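Local structure of spermidine synthase (Corynebacterium glutamicum ATCC 13032, 3GJY) at residues R79-D83 / A84-A88; R105-A108 / D109-Q113; E153-P157 / A158-V162. The protein probably transfers an aminopropyl group from decarboxylated S-adenosylmethionine to putrescine, yielding spermidine, on a Rossmann-like fold of the AdoMet-dependent methyltransferase superfamily. One frame throughout, in Å; residues are numbered along the deposited sequence. Where two conformers were deposited one is given.

Overall arrangement
All three contacts are local, each formed within one continuous run of chain of the Rossmann-like domain. Contacts 1 and 2 are the C-terminal ends of helices 69-85 and 102-110, their centres about 13 Å apart; helix 69-85 bonds to Tyr106 of helix 102-110 through Arg79, and through Asp83 to Tyr111 just past that helix. Contact 2 is the buried one and mostly aromatic and aliphatic, whereas contact 1 is partly buried and mixes a ring pair with an amide. Contact 3 lies at the surface, in the loop leading into strand 160-165, and rests on Ser159, Arg160 and the ring of Phe155; Gln86 of contact 1 reaches its Asp161.

Contact 1 of 3, residues R79-D83 / A84-A88; sequences RAFID and AHQDA
Ala80, Phe81 and Ile82 give their carbonyls to Ala84, His85 and Gln86 in i to i+4 bonds, the last turn of helix 69-85, which Gln86 ends by leaving helical geometry. Of these, Gln86 N to Ile82 O (3.0 Å) closes the helix. The aromatic pair one turn apart is T-shaped: the edge of His85 stands on the face of Phe81, with ring centroids 4.8 Å apart and planes at 62°. His85 CD2 makes the touch, sitting above the middle of the phenyl ring, 3.7 Å from Phe81 CD1. A chi1 of -175°, CG opposite the backbone N, carries the Phe81 ring forward to His85 and Gln86. Gln86 comes at the rim of that same ring, its CD near the ring plane and its amide almost perpendicular to it. The amide spans inward to the sheet, where NE2 bonds to Asp161 O beside Val162, while OE1 lies against Ile82 CG1 at 3.4 Å, buried and without a hydrogen-bond partner. Asp83 OD1 hydrogen-bonds Tyr111 OH, toward helix 102-110. A water bridges the helix end, donating to both Asp83 O and Gln86 O at 2.8 Å each.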
# COMPACT_ATOMS: atom_id res chain seq x y z
N ARG A 79 -0.55 -4.39 10.66
CA ARG A 79 -0.23 -5.38 11.71
C ARG A 79 -1.21 -5.25 12.87
O ARG A 79 -1.65 -6.26 13.43
CB ARG A 79 1.20 -5.22 12.25
CG ARG A 79 2.26 -5.73 11.25
CD ARG A 79 3.64 -5.46 11.80
NE ARG A 79 3.91 -6.22 13.01
CZ ARG A 79 5.10 -6.21 13.60
NH1 ARG A 79 6.09 -5.47 13.10
NH2 ARG A 79 5.30 -6.93 14.70
N ALA A 80 -1.58 -4.02 13.23
CA ALA A 80 -2.55 -3.85 14.33
C ALA A 80 -3.87 -4.58 14.00
O ALA A 80 -4.46 -5.26 14.85
CB ALA A 80 -2.78 -2.37 14.64
N PHE A 81 -4.31 -4.43 12.76
CA PHE A 81 -5.54 -5.04 12.33
C PHE A 81 -5.41 -6.56 12.25
O PHE A 81 -6.27 -7.29 12.77
CB PHE A 81 -5.92 -4.48 10.96
CG PHE A 81 -7.27 -4.96 10.46
CD1 PHE A 81 -8.40 -4.16 10.63
CD2 PHE A 81 -7.43 -6.20 9.88
CE1 PHE A 81 -9.65 -4.57 10.16
CE2 PHE A 81 -8.69 -6.63 9.45
CZ PHE A 81 -9.79 -5.80 9.61
N ILE A 82 -4.37 -7.05 11.58
CA ILE A 82 -4.18 -8.49 11.41
C ILE A 82 -4.06 -9.15 12.79
O ILE A 82 -4.63 -10.21 13.04
CB ILE A 82 -2.91 -8.77 10.56
CG1 ILE A 82 -3.11 -8.30 9.10
CG2 ILE A 82 -2.49 -10.26 10.61
CD1 ILE A 82 -1.81 -8.11 8.34
N ASP A 83 -3.27 -8.54 13.66
CA ASP A 83 -3.06 -9.13 14.99
C ASP A 83 -4.35 -9.24 15.78
O ASP A 83 -4.55 -10.20 16.53
CB ASP A 83 -2.01 -8.35 15.77
CG ASP A 83 -0.61 -8.48 15.17
OD1 ASP A 83 -0.38 -9.37 14.30
OD2 ASP A 83 0.24 -7.69 15.60
N ALA A 84 -5.21 -8.24 15.65
CA ALA A 84 -6.48 -8.24 16.38
C ALA A 84 -7.55 -9.12 15.77
O ALA A 84 -8.38 -9.65 16.53
CB ALA A 84 -6.99 -6.82 16.49
N HIS A 85 -7.56 -9.26 14.44
CA HIS A 85 -8.75 -9.81 13.78
C HIS A 85 -8.57 -11.02 12.90
O HIS A 85 -9.57 -11.64 12.55
CB HIS A 85 -9.40 -8.72 12.93
CG HIS A 85 -9.76 -7.50 13.70
ND1 HIS A 85 -10.60 -7.53 14.80
CD2 HIS A 85 -9.39 -6.21 13.54
CE1 HIS A 85 -10.76 -6.30 15.26
NE2 HIS A 85 -10.03 -5.48 14.52
N GLN A 86 -7.34 -11.32 12.50
CA GLN A 86 -7.15 -12.36 11.48
C GLN A 86 -6.20 -13.45 11.95
O GLN A 86 -5.54 -13.32 12.98
CB GLN A 86 -6.65 -11.72 10.15
CG GLN A 86 -7.73 -10.78 9.58
CD GLN A 86 -7.27 -10.07 8.34
OE1 GLN A 86 -6.17 -9.54 8.31
NE2 GLN A 86 -8.12 -10.04 7.33
N ASP A 87 -6.16 -14.53 11.20
CA ASP A 87 -5.34 -15.69 11.52
C ASP A 87 -4.07 -15.62 10.67
O ASP A 87 -4.08 -15.90 9.45
CB ASP A 87 -6.15 -16.96 11.24
CG ASP A 87 -5.41 -18.23 11.61
OD1 ASP A 87 -4.17 -18.16 11.86
OD2 ASP A 87 -6.08 -19.29 11.64
N ALA A 88 -2.97 -15.23 11.30
CA ALA A 88 -1.70 -15.07 10.60
C ALA A 88 -1.20 -16.34 9.94
O ALA A 88 -0.43 -16.28 8.98
CB ALA A 88 -0.63 -14.52 11.57
O HOH W 1 -6.03 -12.45 15.61

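Contact 2 of 3, residues R105-A108 / D109-Q113; sequences RYFA and DVYPQ
Tyr106 and Val110 meet one turn apart at the C-terminal end of helix 102-110, the helix of the beta-alpha-beta unit that joins strands 92-96 and 115-120. The Val110 methyl CG2 lies over one face of the tyrosine ring in a CH-pi contact, 4.0 Å from the centroid and 23° off the normal, displaced toward the CE2 and CZ side of the rim. Two torsions bring this about: Tyr106 CG is trans to the backbone N (chi1 176°), and Val110 holds CG1 trans (chi1 173°), leaving CG2 to face the ring. CG1 is not idle, for it covers the face of the Tyr111 ring next in sequence.

Phe107 and Tyr111 form the second pair. Their side chains run alongside each other in the same direction, and Tyr111 CE2 reaches the edge of the phenyl ring, 3.8 Å from Phe107 CD1. Phe107 packs against Ile93 and His95 of strand 92-96, while Tyr111 packs on Arg79 and Ile82 of helix 69-85.

The backbone finishes the helix: Val110 N bonds to Tyr106 O, and Tyr111 N to Phe107 O at 2.9 Å. Pro112 has no N-H to offer, but its CA makes a CA-H...O contact of 3.3 Å with Ala108 O, which also accepts from Arg140.

Apolar ring faces, ring edges and methyls thus pack along the helix end, while the hydroxyls of the two buried tyrosines are satisfied by helix 69-85, Tyr106 OH through Arg79 NH1 and Tyr111 OH through an aspartate of the same helix.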
# COMPACT_ATOMS: atom_id res chain seq x y z
N ARG A 105 7.90 -8.49 1.16
CA ARG A 105 9.06 -9.06 1.87
C ARG A 105 8.94 -8.82 3.39
O ARG A 105 9.26 -9.70 4.22
CB ARG A 105 10.31 -8.40 1.29
CG ARG A 105 11.65 -8.70 1.99
CD ARG A 105 12.74 -8.00 1.21
NE ARG A 105 14.08 -8.07 1.81
CZ ARG A 105 14.66 -7.08 2.47
NH1 ARG A 105 14.02 -5.94 2.74
NH2 ARG A 105 15.92 -7.24 2.85
N TYR A 106 8.48 -7.63 3.76
CA TYR A 106 8.29 -7.29 5.16
C TYR A 106 7.24 -8.19 5.81
O TYR A 106 7.48 -8.83 6.85
CB TYR A 106 7.85 -5.81 5.24
CG TYR A 106 7.52 -5.37 6.64
CD1 TYR A 106 8.52 -4.88 7.49
CD2 TYR A 106 6.23 -5.46 7.12
CE1 TYR A 106 8.22 -4.49 8.79
CE2 TYR A 106 5.92 -5.10 8.44
CZ TYR A 106 6.93 -4.62 9.27
OH TYR A 106 6.62 -4.25 10.56
N PHE A 107 6.04 -8.25 5.19
CA PHE A 107 4.98 -9.07 5.77
C PHE A 107 5.32 -10.54 5.76
O PHE A 107 4.89 -11.28 6.64
CB PHE A 107 3.62 -8.82 5.10
CG PHE A 107 3.01 -7.50 5.49
CD1 PHE A 107 2.57 -7.30 6.77
CD2 PHE A 107 2.99 -6.45 4.60
CE1 PHE A 107 2.02 -6.06 7.14
CE2 PHE A 107 2.47 -5.20 4.97
CZ PHE A 107 1.99 -5.02 6.26
N ALA A 108 6.06 -10.97 4.74
CA ALA A 108 6.47 -12.39 4.69
C ALA A 108 7.36 -12.75 5.90
O ALA A 108 7.31 -13.89 6.41
CB ALA A 108 7.16 -12.72 3.41
N ASP A 109 8.15 -11.78 6.37
CA ASP A 109 9.00 -12.07 7.53
C ASP A 109 8.24 -11.97 8.87
O ASP A 109 8.41 -12.80 9.77
CB ASP A 109 10.21 -11.14 7.56
CG ASP A 109 11.26 -11.62 8.55
OD1 ASP A 109 11.84 -12.70 8.31
OD2 ASP A 109 11.48 -10.92 9.56
N VAL A 110 7.40 -10.94 8.97
CA VAL A 110 6.59 -10.75 10.19
C VAL A 110 5.62 -11.92 10.39
O VAL A 110 5.43 -12.39 11.53
CB VAL A 110 5.82 -9.43 10.12
CG1 VAL A 110 4.83 -9.29 11.30
CG2 VAL A 110 6.82 -8.28 10.14
N TYR A 111 5.05 -12.40 9.28
CA TYR A 111 4.08 -13.47 9.29
C TYR A 111 4.63 -14.59 8.41
O TYR A 111 4.37 -14.64 7.21
CB TYR A 111 2.75 -12.94 8.75
CG TYR A 111 2.16 -11.80 9.54
CD1 TYR A 111 1.77 -11.99 10.89
CD2 TYR A 111 1.98 -10.54 8.96
CE1 TYR A 111 1.23 -10.96 11.66
CE2 TYR A 111 1.42 -9.47 9.71
CZ TYR A 111 1.05 -9.70 11.06
OH TYR A 111 0.47 -8.68 11.77
N PRO A 112 5.44 -15.49 9.01
CA PRO A 112 6.22 -16.42 8.18
C PRO A 112 5.43 -17.50 7.45
O PRO A 112 6.02 -18.20 6.60
CB PRO A 112 7.23 -17.02 9.17
CG PRO A 112 6.66 -16.78 10.51
CD PRO A 112 5.85 -15.52 10.43
N GLN A 113 4.14 -17.61 7.75
CA GLN A 113 3.23 -18.53 7.05
C GLN A 113 2.34 -17.81 6.05
O GLN A 113 1.53 -18.45 5.37
CB GLN A 113 2.38 -19.30 8.06
CG GLN A 113 3.22 -20.17 8.99
CD GLN A 113 2.39 -20.88 10.03
OE1 GLN A 113 2.04 -20.31 11.07
NE2 GLN A 113 2.08 -22.13 9.76

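Contact 3 of 3, residues E153-P157 / A158-V162; sequences ESFTP and ASRDV
Phe155 and Arg160 pack face to face across the type II beta turn Thr156-Ser159, which carries the chain from the end of helix 148-153 into strand 160-165. This is the tightly packed part. The guanidinium lies over one face of the phenyl ring with the planes 23° apart, Phe155 CD1 sitting 3.3 Å from Arg160 CZ. Farther back along the arginine, CD is placed over the same ring in a CH-pi contact, 3.9 Å from the centroid. The chain gets there by folding: CG stands between the backbone N and the carbonyl carbon (chi1 54°), and further bends at chi2 and chi3 curl the side chain over the aromatic ring.

Ser159 fixes the rotation of the guanidinium. Its OG accepts side-on from two nitrogens, Arg160 NH1 at 2.9 Å and NE at 3.0 Å, and lies close to the guanidinium plane, while its own proton goes to Thr156 O at 2.7 Å. The hydroxyl therefore links the opening residue of the turn to the arginine, and the proximity of the positive group would probably polarise it toward a stronger donor.

The other side of the turn is looser. Pro157 and Thr156 are exposed, and Ala158, at the second corner, has positive phi (54°). Thr156 OG1 approaches Ser159 CB at 3.6 Å.

Inward, this pair meets strand 92-96, where Phe155 packs on Thr94 and Arg160 NH2 hydrogen-bonds Thr94 OG1. Arg188 and Gly189, at the end of helix 180-189, hold the turn by bonds to Phe155 O and to the backbone of Ala158, Ser159 and Arg160.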
# COMPACT_ATOMS: atom_id res chain seq x y z
N GLU A 153 -10.42 -6.87 -11.01
CA GLU A 153 -11.72 -7.19 -11.61
C GLU A 153 -11.99 -8.68 -11.63
O GLU A 153 -13.17 -9.09 -11.63
CB GLU A 153 -11.79 -6.68 -13.05
CG GLU A 153 -11.80 -5.17 -13.10
CD GLU A 153 -11.96 -4.58 -14.48
OE1 GLU A 153 -12.26 -5.36 -15.42
OE2 GLU A 153 -11.78 -3.36 -14.63
N SER A 154 -10.92 -9.50 -11.66
CA SER A 154 -11.13 -10.95 -11.65
C SER A 154 -11.12 -11.61 -10.28
O SER A 154 -11.29 -12.82 -10.18
CB SER A 154 -10.16 -11.65 -12.61
OG SER A 154 -10.67 -11.57 -13.94
N PHE A 155 -10.96 -10.82 -9.20
CA PHE A 155 -11.00 -11.41 -7.86
C PHE A 155 -12.29 -12.23 -7.71
O PHE A 155 -13.39 -11.74 -8.01
CB PHE A 155 -11.05 -10.33 -6.76
CG PHE A 155 -9.76 -9.56 -6.52
CD1 PHE A 155 -8.50 -10.07 -6.86
CD2 PHE A 155 -9.85 -8.33 -5.89
CE1 PHE A 155 -7.34 -9.31 -6.58
CE2 PHE A 155 -8.71 -7.59 -5.61
CZ PHE A 155 -7.46 -8.07 -5.96
N THR A 156 -12.15 -13.43 -7.17
CA THR A 156 -13.32 -14.23 -6.76
C THR A 156 -13.59 -14.01 -5.25
O THR A 156 -12.75 -13.46 -4.50
CB THR A 156 -13.09 -15.72 -7.05
OG1 THR A 156 -11.94 -16.16 -6.34
CG2 THR A 156 -12.87 -15.96 -8.53
N PRO A 157 -14.77 -14.41 -4.77
CA PRO A 157 -15.09 -14.11 -3.38
C PRO A 157 -14.18 -14.72 -2.34
O PRO A 157 -13.78 -15.88 -2.43
CB PRO A 157 -16.51 -14.63 -3.22
CG PRO A 157 -17.07 -14.54 -4.57
CD PRO A 157 -15.94 -14.97 -5.48
N ALA A 158 -13.82 -13.90 -1.35
CA ALA A 158 -13.07 -14.39 -0.18
C ALA A 158 -11.81 -15.12 -0.59
O ALA A 158 -11.45 -16.17 -0.03
CB ALA A 158 -13.97 -15.27 0.69
N SER A 159 -11.10 -14.53 -1.55
CA SER A 159 -9.86 -15.08 -2.09
C SER A 159 -8.59 -14.50 -1.49
O SER A 159 -7.49 -14.98 -1.79
CB SER A 159 -9.89 -14.95 -3.62
OG SER A 159 -10.14 -13.59 -3.99
N ARG A 160 -8.73 -13.49 -0.65
CA ARG A 160 -7.56 -12.86 0.04
C ARG A 160 -8.03 -12.20 1.33
O ARG A 160 -9.20 -11.84 1.43
CB ARG A 160 -6.85 -11.84 -0.90
CG ARG A 160 -7.79 -10.78 -1.46
CD ARG A 160 -7.57 -10.51 -2.93
NE ARG A 160 -7.90 -11.63 -3.79
CZ ARG A 160 -7.13 -12.19 -4.73
NH1 ARG A 160 -7.65 -13.16 -5.45
NH2 ARG A 160 -5.86 -11.86 -4.95
N ASP A 161 -7.10 -11.97 2.27
CA ASP A 161 -7.47 -11.40 3.57
C ASP A 161 -7.16 -9.94 3.68
O ASP A 161 -7.82 -9.23 4.44
CB ASP A 161 -6.73 -12.16 4.66
CG ASP A 161 -7.05 -13.62 4.59
OD1 ASP A 161 -8.22 -14.00 4.82
OD2 ASP A 161 -6.18 -14.41 4.24
N VAL A 162 -6.15 -9.49 2.92
CA VAL A 162 -5.70 -8.10 2.96
C VAL A 162 -5.34 -7.73 1.54
O VAL A 162 -4.70 -8.50 0.85
CB VAL A 162 -4.42 -7.94 3.87
CG1 VAL A 162 -4.01 -6.49 3.90
CG2 VAL A 162 -4.65 -8.49 5.29